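Local structure of excinuclease ABC, subunit A. (Deinococcus radiodurans, 2VF7) at residues Asp361-His365 and Leu366-Tyr370; Ser396-Phe399 and Gly400-Tyr403; Ala410-Pro414 and Ala415-Ala419; His439-Asp442 and Val443-Arg446. The protein binds DNA and zinc and hydrolyses ATP as a UvrA-family subunit of the ABC excinuclease, probably contributing to damage recognition in nucleotide excision repair. The protein carries 1 engineered substitution. All blocks are in the same frame, centred on the assembly; numbering follows the deposited sequence.

Contact 1: Asp361-His365 and Leu366-Tyr370; sequences DVLLH and LGLGY. With ADP (adenosine-5'-diphosphate), chain D.
Leu363 and Leu364 hand their carbonyls to Leu368 and Gly367 in a Schellman motif that ends helix 345-365. Leu368 N donates to Leu363 O at 3.1 Å, and Gly367 N to Leu364 O at 3.0 Å, coming from well above the carbonyl plane (66° out of it). Gly367 occupies the C-prime position, where its positive phi favours glycine. Leu366 N is held less firmly, by weak bonds to Val362 O and Leu363 O. A water between Leu364 O and Gly369 N accepts from the latter at 3.3 Å.

The apolar contacts span the same turn. Leu363 CD1 and Leu368 CD1 meet at 4.2 Å, and both side chains continue onto Leu388 of helix 382-393. Leu364 CD2 rests on Gly369 CA at 3.7 Å, so close that a beta-carbon at this glycine would be crowded.

Beyond the motif the chain reaches ADP. Chi1 of 61° sets the Tyr370 ring between its own N and carbonyl carbon, its CD2 lying 3.5 Å from ADP C3'; its hydroxyl bonds to Glu384. The carbonyl grips both ribose hydroxyls: ADP O3' donates to Tyr370 O at 3.2 Å, and ADP O2' to Tyr370 O at 3.1 Å.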
loop_
_atom_site.group_PDB
_atom_site.type_symbol
_atom_site.label_atom_id
_atom_site.label_comp_id
_atom_site.label_asym_id
_atom_site.label_seq_id
_atom_site.Cartn_x
_atom_site.Cartn_y
_atom_site.Cartn_z
ATOM N N ASP A 361 -11.772 -30.226 -4.780
ATOM C CA ASP A 361 -11.000 -31.472 -4.622
ATOM C C ASP A 361 -9.655 -31.243 -3.932
ATOM O O ASP A 361 -9.221 -32.062 -3.124
ATOM C CB ASP A 361 -10.804 -32.197 -5.970
ATOM C CG ASP A 361 -11.841 -33.312 -6.208
ATOM O OD1 ASP A 361 -12.488 -33.791 -5.246
ATOM O OD2 ASP A 361 -12.005 -33.732 -7.375
ATOM N N VAL A 362 -9.014 -30.125 -4.261
ATOM C CA VAL A 362 -7.759 -29.697 -3.625
ATOM C C VAL A 362 -7.898 -29.557 -2.095
ATOM O O VAL A 362 -7.073 -30.083 -1.343
ATOM C CB VAL A 362 -7.240 -28.369 -4.260
ATOM C CG1 VAL A 362 -6.139 -27.741 -3.421
ATOM C CG2 VAL A 362 -6.760 -28.605 -5.688
ATOM N N LEU A 363 -8.954 -28.860 -1.665
ATOM C CA LEU A 363 -9.293 -28.659 -0.251
ATOM C C LEU A 363 -9.648 -29.971 0.446
ATOM O O LEU A 363 -9.209 -30.237 1.568
ATOM C CB LEU A 363 -10.494 -27.699 -0.125
ATOM C CG LEU A 363 -10.456 -26.181 -0.395
ATOM C CD1 LEU A 363 -9.549 -25.454 0.598
ATOM C CD2 LEU A 363 -10.078 -25.809 -1.822
ATOM N N LEU A 364 -10.455 -30.778 -0.242
ATOM C CA LEU A 364 -10.954 -32.044 0.271
ATOM C C LEU A 364 -9.817 -33.039 0.470
ATOM O O LEU A 364 -9.793 -33.784 1.459
ATOM C CB LEU A 364 -11.990 -32.612 -0.701
ATOM C CG LEU A 364 -13.460 -32.163 -0.628
ATOM C CD1 LEU A 364 -14.352 -33.306 -0.134
ATOM C CD2 LEU A 364 -13.676 -30.891 0.194
ATOM N N HIS A 365 -8.878 -33.035 -0.476
ATOM C CA HIS A 365 -7.710 -33.915 -0.439
ATOM C C HIS A 365 -6.739 -33.515 0.680
ATOM O O HIS A 365 -5.970 -34.348 1.166
ATOM C CB HIS A 365 -7.023 -33.950 -1.810
ATOM C CG HIS A 365 -7.712 -34.831 -2.815
ATOM N ND1 HIS A 365 -8.980 -35.344 -2.622
ATOM C CD2 HIS A 365 -7.315 -35.273 -4.033
ATOM C CE1 HIS A 365 -9.323 -36.081 -3.664
ATOM N NE2 HIS A 365 -8.329 -36.055 -4.536
ATOM N N LEU A 366 -6.804 -32.251 1.099
ATOM C CA LEU A 366 -6.039 -31.759 2.261
ATOM C C LEU A 366 -6.754 -31.968 3.581
ATOM O O LEU A 366 -6.345 -31.415 4.606
ATOM C CB LEU A 366 -5.639 -30.276 2.103
ATOM C CG LEU A 366 -4.197 -30.042 1.663
ATOM C CD1 LEU A 366 -4.029 -28.675 1.037
ATOM C CD2 LEU A 366 -3.249 -30.225 2.824
ATOM N N GLY A 367 -7.829 -32.753 3.539
ATOM C CA GLY A 367 -8.583 -33.162 4.723
ATOM C C GLY A 367 -9.365 -32.039 5.369
ATOM O O GLY A 367 -9.618 -32.063 6.584
ATOM N N LEU A 368 -9.752 -31.061 4.551
ATOM C CA LEU A 368 -10.353 -29.813 5.032
ATOM C C LEU A 368 -11.833 -29.745 4.698
ATOM O O LEU A 368 -12.424 -28.656 4.747
ATOM C CB LEU A 368 -9.641 -28.604 4.412
ATOM C CG LEU A 368 -8.221 -28.233 4.840
ATOM C CD1 LEU A 368 -7.595 -27.325 3.795
ATOM C CD2 LEU A 368 -8.219 -27.565 6.212
ATOM N N GLY A 369 -12.418 -30.903 4.367
ATOM C CA GLY A 369 -13.795 -30.993 3.890
ATOM C C GLY A 369 -14.848 -31.012 4.981
ATOM O O GLY A 369 -16.033 -31.239 4.705
ATOM N N TYR A 370 -14.423 -30.767 6.220
ATOM C CA TYR A 370 -15.328 -30.736 7.385
ATOM C C TYR A 370 -15.692 -29.300 7.790
ATOM O O TYR A 370 -16.573 -29.082 8.627
ATOM C CB TYR A 370 -14.707 -31.489 8.574
ATOM C CG TYR A 370 -13.399 -30.886 9.045
ATOM C CD1 TYR A 370 -12.168 -31.318 8.523
ATOM C CD2 TYR A 370 -13.390 -29.869 9.998
ATOM C CE1 TYR A 370 -10.967 -30.737 8.950
ATOM C CE2 TYR A 370 -12.208 -29.297 10.426
ATOM C CZ TYR A 370 -11.004 -29.732 9.902
ATOM O OH TYR A 370 -9.845 -29.150 10.351
HETATM P PB ADP D . -10.570 -31.178 15.918
HETATM O O1B ADP D . -9.782 -30.682 14.734
HETATM O O2B ADP D . -10.412 -30.400 17.194
HETATM O O3B ADP D . -10.416 -32.666 16.083
HETATM P PA ADP D . -13.113 -29.790 16.107
HETATM O O1A ADP D . -12.906 -28.513 15.358
HETATM O O2A ADP D . -13.084 -29.811 17.601
HETATM O O3A ADP D . -12.132 -30.943 15.538
HETATM O "O5'" ADP D . -14.604 -30.252 15.690
HETATM C "C5'" ADP D . -14.874 -30.860 14.434
HETATM C "C4'" ADP D . -16.202 -30.430 13.832
HETATM O "O4'" ADP D . -16.778 -29.342 14.550
HETATM C "C3'" ADP D . -15.936 -29.919 12.429
HETATM O "O3'" ADP D . -16.994 -30.323 11.564
HETATM C "C2'" ADP D . -15.912 -28.409 12.580
HETATM O "O2'" ADP D . -16.225 -27.701 11.372
HETATM C "C1'" ADP D . -16.907 -28.184 13.702
HETATM N N9 ADP D . -16.595 -26.931 14.432
HETATM C C8 ADP D . -15.630 -26.778 15.369
HETATM N N7 ADP D . -15.599 -25.516 15.855
HETATM C C5 ADP D . -16.568 -24.833 15.202
HETATM C C6 ADP D . -17.085 -23.441 15.221
HETATM N N6 ADP D . -16.536 -22.521 16.053
HETATM N N1 ADP D . -18.111 -23.128 14.392
HETATM C C2 ADP D . -18.658 -24.037 13.551
HETATM N N3 ADP D . -18.239 -25.320 13.483
HETATM C C4 ADP D . -17.218 -25.769 14.268
HETATM O O HOH W 1 -11.369 -33.814 3.334
#

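Contact 2: Ser396-Phe399 and Gly400-Tyr403; sequences SNLF and GVVY
Gly400, Phe399 and Leu398 carry most of this bend, where the loop swings into strand 402-406. Gly400 has a positive phi, and a beta-carbon there would collide with Phe399 O, so glycine suits the corner on both counts. The Phe399 ring bears on it directly: with CG trans to the backbone N (chi1 178°) the ring lies beside its own carbonyl carbon, which brings CD2 to 3.1 Å from Gly400 N. The ring meets this amide obliquely. Cutting Phe399 back to an alanine is likely to strip the Gly400 amide of its aromatic neighbour and leave Leu91 of the second subunit without the ring it packs on.

Leu398 reaches across the bend. Its CD1 sits before both branches of Val401, 3.7 Å from CG2 and 3.8 Å from CG1, the two side chains crossing at about a right angle. Leu398 CB meanwhile lies 3.8 Å from Tyr403 OH, whose ring takes Val401 CG2 over one face, toward the rim. Branched aliphatic groups fill such a corner without asking for polar partners. The phenol does need them: Tyr403 OH bonds to Gln393 and, at 3.0 Å, to a water that also bonds to Ser396 OG and accepts weakly from Leu398 N.

Strand 402-406, the Walker B strand of the ABC fold, then runs between parallel strands 94-96 and 433-437, while Asn432 covers Val401 and Tyr403, and Arg64 and Pro93 of the second subunit pack on Leu398 and Val401.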
loop_
_atom_site.group_PDB
_atom_site.type_symbol
_atom_site.label_atom_id
_atom_site.label_comp_id
_atom_site.label_asym_id
_atom_site.label_seq_id
_atom_site.Cartn_x
_atom_site.Cartn_y
_atom_site.Cartn_z
ATOM N N SER A 396 -3.846 -21.038 -7.805
ATOM C CA SER A 396 -3.772 -19.591 -7.896
ATOM C C SER A 396 -3.061 -19.170 -9.163
ATOM O O SER A 396 -3.230 -18.034 -9.613
ATOM C CB SER A 396 -3.043 -19.012 -6.689
ATOM O OG SER A 396 -1.676 -18.796 -6.988
ATOM N N ASN A 397 -2.258 -20.090 -9.708
ATOM C CA ASN A 397 -1.495 -19.883 -10.950
ATOM C C ASN A 397 -0.193 -19.074 -10.780
ATOM O O ASN A 397 0.472 -18.758 -11.786
ATOM C CB ASN A 397 -2.378 -19.275 -12.058
ATOM C CG ASN A 397 -2.862 -20.304 -13.080
ATOM O OD1 ASN A 397 -3.257 -19.942 -14.197
ATOM N ND2 ASN A 397 -2.823 -21.585 -12.715
ATOM N N LEU A 398 0.164 -18.742 -9.528
ATOM C CA LEU A 398 1.456 -18.094 -9.219
ATOM C C LEU A 398 2.649 -18.967 -9.594
ATOM O O LEU A 398 2.644 -20.177 -9.328
ATOM C CB LEU A 398 1.588 -17.729 -7.739
ATOM C CG LEU A 398 1.354 -16.296 -7.288
ATOM C CD1 LEU A 398 2.253 -15.969 -6.091
ATOM C CD2 LEU A 398 1.617 -15.322 -8.418
ATOM N N PHE A 399 3.671 -18.324 -10.172
ATOM C CA PHE A 399 4.851 -18.993 -10.726
ATOM C C PHE A 399 6.093 -18.221 -10.311
ATOM O O PHE A 399 6.071 -17.006 -10.299
ATOM C CB PHE A 399 4.771 -19.052 -12.263
ATOM C CG PHE A 399 5.968 -19.690 -12.906
ATOM C CD1 PHE A 399 5.912 -21.002 -13.350
ATOM C CD2 PHE A 399 7.160 -18.983 -13.053
ATOM C CE1 PHE A 399 7.023 -21.613 -13.935
ATOM C CE2 PHE A 399 8.274 -19.582 -13.629
ATOM C CZ PHE A 399 8.205 -20.908 -14.069
ATOM N N GLY A 400 7.162 -18.933 -9.969
ATOM C CA GLY A 400 8.436 -18.326 -9.611
ATOM C C GLY A 400 8.489 -17.508 -8.326
ATOM O O GLY A 400 9.173 -16.503 -8.289
ATOM N N VAL A 401 7.764 -17.904 -7.281
ATOM C CA VAL A 401 7.888 -17.249 -5.962
ATOM C C VAL A 401 8.433 -18.298 -4.978
ATOM O O VAL A 401 8.475 -19.479 -5.317
ATOM C CB VAL A 401 6.526 -16.634 -5.419
ATOM C CG1 VAL A 401 6.053 -15.473 -6.250
ATOM C CG2 VAL A 401 5.427 -17.681 -5.293
ATOM N N VAL A 402 8.878 -17.856 -3.804
ATOM C CA VAL A 402 9.142 -18.728 -2.659
ATOM C C VAL A 402 7.997 -18.680 -1.650
ATOM O O VAL A 402 7.583 -17.602 -1.223
ATOM C CB VAL A 402 10.401 -18.315 -1.851
ATOM C CG1 VAL A 402 10.903 -19.520 -1.011
ATOM C CG2 VAL A 402 11.493 -17.800 -2.749
ATOM N N TYR A 403 7.511 -19.854 -1.249
ATOM C CA TYR A 403 6.551 -19.962 -0.144
ATOM C C TYR A 403 7.273 -20.241 1.158
ATOM O O TYR A 403 8.088 -21.158 1.240
ATOM C CB TYR A 403 5.527 -21.055 -0.426
ATOM C CG TYR A 403 4.539 -20.660 -1.507
ATOM C CD1 TYR A 403 4.600 -21.222 -2.792
ATOM C CD2 TYR A 403 3.558 -19.716 -1.249
ATOM C CE1 TYR A 403 3.681 -20.855 -3.784
ATOM C CE2 TYR A 403 2.647 -19.329 -2.230
ATOM C CZ TYR A 403 2.700 -19.907 -3.489
ATOM O OH TYR A 403 1.766 -19.511 -4.432
HETATM O O HOH W 2 0.207 -20.431 -6.875
#

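Contact 3: Ala410-Pro414 and Ala415-Ala419; sequences AGLHP and ADTEA
The D-loop that follows the Walker B strand of ABC ATPases turns here into helix 417-428, with His413 and Asp416 joined across the bend. Asp416 N donates to His413 O at 2.9 Å, fairly straight at the hydrogen (160°) but from above the carbonyl plane, closing a type I turn whose corners are Pro414 and Ala415. Proline suits the first corner, since its ring already fixes phi near the required value. Thr417 CG2 packs against the turn's carbonyls, 3.6 Å from Pro414 O.

His413 CG stands trans to the backbone N (chi1 -163°), which carries the imidazole back over the bend: Pro414 CD lies 3.3 Å above one face, near the rim, while Ala415 CA lies at the ring's edge, in plane, and His413 CD2 comes to 3.3 Å from Ala415 CB. Alanine's small methyl suits so close an approach. Replacing His413 by an alanine would probably open a gap beside Ala415 and Met793 and leave Gly530 O without its weak bond from ND1. Leu412 approaches Asp416 at about a right angle, CD2 touching CB at 3.6 Å.

Gly411 O bonds to Ser532 OG, and the His413 side chain is about 6 Å from that of Lys536, so the turn abuts the P-loop of the second nucleotide site. One backbone bond with close carbon packing shapes the bend, and the imidazole links it to that P-loop, an arrangement consistent with coupling between nucleotide and D-loop.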
loop_
_atom_site.group_PDB
_atom_site.type_symbol
_atom_site.label_atom_id
_atom_site.label_comp_id
_atom_site.label_asym_id
_atom_site.label_seq_id
_atom_site.Cartn_x
_atom_site.Cartn_y
_atom_site.Cartn_z
ATOM N N ALA A 410 1.215 -28.804 11.998
ATOM C CA ALA A 410 0.658 -28.531 13.314
ATOM C C ALA A 410 -0.839 -28.815 13.278
ATOM O O ALA A 410 -1.567 -28.238 12.455
ATOM C CB ALA A 410 0.919 -27.099 13.715
ATOM N N GLY A 411 -1.286 -29.709 14.164
ATOM C CA GLY A 411 -2.687 -30.104 14.237
ATOM C C GLY A 411 -3.016 -31.228 13.286
ATOM O O GLY A 411 -4.171 -31.653 13.192
ATOM N N LEU A 412 -2.004 -31.709 12.576
ATOM C CA LEU A 412 -2.176 -32.818 11.673
ATOM C C LEU A 412 -1.911 -34.133 12.366
ATOM O O LEU A 412 -0.908 -34.283 13.078
ATOM C CB LEU A 412 -1.244 -32.706 10.454
ATOM C CG LEU A 412 -1.827 -32.480 9.059
ATOM C CD1 LEU A 412 -0.938 -33.127 8.057
ATOM C CD2 LEU A 412 -3.200 -33.085 8.958
ATOM N N HIS A 413 -2.816 -35.079 12.118
ATOM C CA HIS A 413 -2.657 -36.477 12.482
ATOM C C HIS A 413 -1.625 -37.164 11.585
ATOM O O HIS A 413 -1.573 -36.856 10.395
ATOM C CB HIS A 413 -3.992 -37.183 12.289
ATOM C CG HIS A 413 -4.078 -38.504 12.983
ATOM N ND1 HIS A 413 -4.486 -38.626 14.292
ATOM C CD2 HIS A 413 -3.789 -39.755 12.560
ATOM C CE1 HIS A 413 -4.461 -39.899 14.638
ATOM N NE2 HIS A 413 -4.035 -40.602 13.607
ATOM N N PRO A 414 -0.824 -38.116 12.132
ATOM C CA PRO A 414 0.150 -38.837 11.301
ATOM C C PRO A 414 -0.463 -39.558 10.103
ATOM O O PRO A 414 0.226 -39.764 9.106
ATOM C CB PRO A 414 0.776 -39.849 12.264
ATOM C CG PRO A 414 0.530 -39.315 13.605
ATOM C CD PRO A 414 -0.758 -38.554 13.537
ATOM N N ALA A 415 -1.741 -39.928 10.200
ATOM C CA ALA A 415 -2.461 -40.564 9.090
ATOM C C ALA A 415 -2.671 -39.636 7.892
ATOM O O ALA A 415 -3.016 -40.104 6.811
ATOM C CB ALA A 415 -3.792 -41.108 9.560
ATOM N N ASP A 416 -2.451 -38.333 8.084
ATOM C CA ASP A 416 -2.726 -37.347 7.047
ATOM C C ASP A 416 -1.512 -36.615 6.463
ATOM O O ASP A 416 -1.691 -35.763 5.603
ATOM C CB ASP A 416 -3.735 -36.318 7.560
ATOM C CG ASP A 416 -5.129 -36.909 7.771
ATOM O OD1 ASP A 416 -5.453 -37.956 7.167
ATOM O OD2 ASP A 416 -5.906 -36.316 8.550
ATOM N N THR A 417 -0.295 -36.952 6.895
ATOM C CA THR A 417 0.898 -36.207 6.452
ATOM C C THR A 417 1.272 -36.421 4.975
ATOM O O THR A 417 1.807 -35.517 4.344
ATOM C CB THR A 417 2.154 -36.368 7.393
ATOM O OG1 THR A 417 2.955 -37.474 6.978
ATOM C CG2 THR A 417 1.747 -36.537 8.853
ATOM N N GLU A 418 0.964 -37.594 4.433
ATOM C CA GLU A 418 1.094 -37.865 2.994
ATOM C C GLU A 418 0.244 -36.949 2.113
ATOM O O GLU A 418 0.609 -36.668 0.972
ATOM C CB GLU A 418 0.784 -39.328 2.704
ATOM C CG GLU A 418 2.010 -40.147 2.298
ATOM C CD GLU A 418 3.116 -40.216 3.366
ATOM O OE1 GLU A 418 4.101 -40.951 3.131
ATOM O OE2 GLU A 418 3.013 -39.564 4.434
ATOM N N ALA A 419 -0.875 -36.473 2.657
ATOM C CA ALA A 419 -1.738 -35.512 1.969
ATOM C C ALA A 419 -1.125 -34.111 2.005
ATOM O O ALA A 419 -1.274 -33.329 1.056
ATOM C CB ALA A 419 -3.119 -35.508 2.596
#

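Contact 4: His439-Asp442 and Val443-Arg446; sequences HDLD and VIRR
With chi1 at -59° Ile444 directs CG1 away from its carbonyl carbon and to the side of its N, and the extended chi2 carries CD1 onward, so that the side chain lies along the backbone of Asp440 and His439. CG1 comes to 3.1 Å from Asp440 O, a tight approach, and CD1 to 3.5 Å from His439 O. Asp440 has CG opposite its N (chi1 -159°), which folds the carboxylate forward over the start of helix 441-444.

There Asp440 acts as N-cap: Asp442 N donates to Asp440 OD1 at 2.9 Å, on the anti side of the carboxylate and somewhat out of its plane. Aspartate is well suited, being short enough to turn back on a nearby amide. Its carbonyl also starts the helix, receiving Ile444 N at 3.1 Å in the carbonyl plane with a nearly straight bond (164°), and Val443 N weakly. One residue on, Arg445 N donates to Leu441 O at 3.1 Å. Leu441 CD2 and Ile444 CD1 meet obliquely at 4.2 Å; both residues pack on Leu485, and Ile444 also on Val40 and Thr42 of strand 38-42.

Arg446 rests CG 3.6 Å from Asp442 O and pairs with Glu418, whereas the bend at chi3 brings the Arg445 guanidinium obliquely over Leu441 O, its NH2 bonding weakly to Leu485 O. His439, the H-loop histidine of ABC ATPases, bonds weakly to Lys49 and Glu407, so the capped helix begins directly beside the first ADP site, and its acidic cap would probably steady that end electrostatically.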
loop_
_atom_site.group_PDB
_atom_site.type_symbol
_atom_site.label_atom_id
_atom_site.label_comp_id
_atom_site.label_asym_id
_atom_site.label_seq_id
_atom_site.Cartn_x
_atom_site.Cartn_y
_atom_site.Cartn_z
ATOM N N HIS A 439 9.147 -29.366 12.639
ATOM C CA HIS A 439 9.656 -30.303 13.644
ATOM C C HIS A 439 9.300 -31.756 13.342
ATOM O O HIS A 439 9.968 -32.670 13.821
ATOM C CB HIS A 439 9.157 -29.908 15.029
ATOM C CG HIS A 439 9.777 -28.651 15.535
ATOM N ND1 HIS A 439 9.079 -27.470 15.641
ATOM C CD2 HIS A 439 11.044 -28.381 15.929
ATOM C CE1 HIS A 439 9.881 -26.530 16.110
ATOM N NE2 HIS A 439 11.083 -27.054 16.280
ATOM N N ASP A 440 8.246 -31.959 12.556
ATOM C CA ASP A 440 7.790 -33.302 12.171
ATOM C C ASP A 440 8.886 -34.068 11.451
ATOM O O ASP A 440 9.362 -33.639 10.403
ATOM C CB ASP A 440 6.564 -33.206 11.263
ATOM C CG ASP A 440 5.743 -34.480 11.246
ATOM O OD1 ASP A 440 6.324 -35.577 11.209
ATOM O OD2 ASP A 440 4.497 -34.395 11.269
ATOM N N LEU A 441 9.278 -35.205 12.022
ATOM C CA LEU A 441 10.335 -36.048 11.471
ATOM C C LEU A 441 9.929 -36.716 10.154
ATOM O O LEU A 441 10.772 -37.029 9.324
ATOM C CB LEU A 441 10.746 -37.110 12.498
ATOM C CG LEU A 441 11.413 -36.657 13.805
ATOM C CD1 LEU A 441 11.637 -37.871 14.704
ATOM C CD2 LEU A 441 12.721 -35.895 13.577
ATOM N N ASP A 442 8.632 -36.937 9.985
ATOM C CA ASP A 442 8.072 -37.452 8.734
ATOM C C ASP A 442 8.230 -36.496 7.546
ATOM O O ASP A 442 8.388 -36.960 6.415
ATOM C CB ASP A 442 6.596 -37.800 8.915
ATOM C CG ASP A 442 6.386 -39.259 9.230
ATOM O OD1 ASP A 442 6.525 -40.079 8.297
ATOM O OD2 ASP A 442 6.081 -39.580 10.401
ATOM N N VAL A 443 8.168 -35.184 7.801
ATOM C CA VAL A 443 8.383 -34.173 6.766
ATOM C C VAL A 443 9.877 -33.949 6.525
ATOM O O VAL A 443 10.346 -34.059 5.387
ATOM C CB VAL A 443 7.700 -32.820 7.085
ATOM C CG1 VAL A 443 8.058 -31.764 6.003
ATOM C CG2 VAL A 443 6.168 -32.982 7.237
ATOM N N ILE A 444 10.618 -33.640 7.591
ATOM C CA ILE A 444 12.080 -33.558 7.531
ATOM C C ILE A 444 12.689 -34.675 6.667
ATOM O O ILE A 444 13.506 -34.406 5.795
ATOM C CB ILE A 444 12.696 -33.554 8.954
ATOM C CG1 ILE A 444 12.166 -32.362 9.749
ATOM C CG2 ILE A 444 14.214 -33.483 8.887
ATOM C CD1 ILE A 444 12.381 -32.467 11.244
ATOM N N ARG A 445 12.263 -35.917 6.892
ATOM C CA ARG A 445 12.742 -37.096 6.145
ATOM C C ARG A 445 12.479 -37.047 4.621
ATOM O O ARG A 445 13.199 -37.659 3.845
ATOM C CB ARG A 445 12.115 -38.355 6.738
ATOM C CG ARG A 445 12.953 -39.623 6.668
ATOM C CD ARG A 445 12.334 -40.747 7.541
ATOM N NE ARG A 445 12.982 -40.885 8.854
ATOM C CZ ARG A 445 12.369 -40.778 10.033
ATOM N NH1 ARG A 445 11.059 -40.549 10.113
ATOM N NH2 ARG A 445 13.080 -40.926 11.148
ATOM N N ARG A 446 11.454 -36.323 4.192
ATOM C CA ARG A 446 11.071 -36.332 2.776
ATOM C C ARG A 446 11.565 -35.104 1.987
ATOM O O ARG A 446 11.356 -34.994 0.770
ATOM C CB ARG A 446 9.558 -36.521 2.645
ATOM C CG ARG A 446 9.106 -37.932 3.065
ATOM C CD ARG A 446 9.121 -38.912 1.892
ATOM N NE ARG A 446 8.140 -38.490 0.893
ATOM C CZ ARG A 446 6.903 -38.971 0.806
ATOM N NH1 ARG A 446 6.494 -39.923 1.640
ATOM N NH2 ARG A 446 6.080 -38.511 -0.126
#

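Overall arrangement
All four contacts are local, where a loop meets a helix or strand, each partly buried, yet they differ in chemistry. Contact 1 closes a helix through backbone bonds, contact 4 opens one with an acidic cap, contact 3 bends into another, and contact 2 relies chiefly on packing. Contacts 1 and 3 lie near the second ADP and contact 4 near the first; contact 2, away from both sites, alone touches the second subunit. Contact 3 joins its neighbours: Ala419 packs against His365 of contact 1, while helix 417-428 is tied to contact 4 by the Glu418-Arg446 salt bridge, whose exposed residues contrast with the buried Leu412 and Ile444.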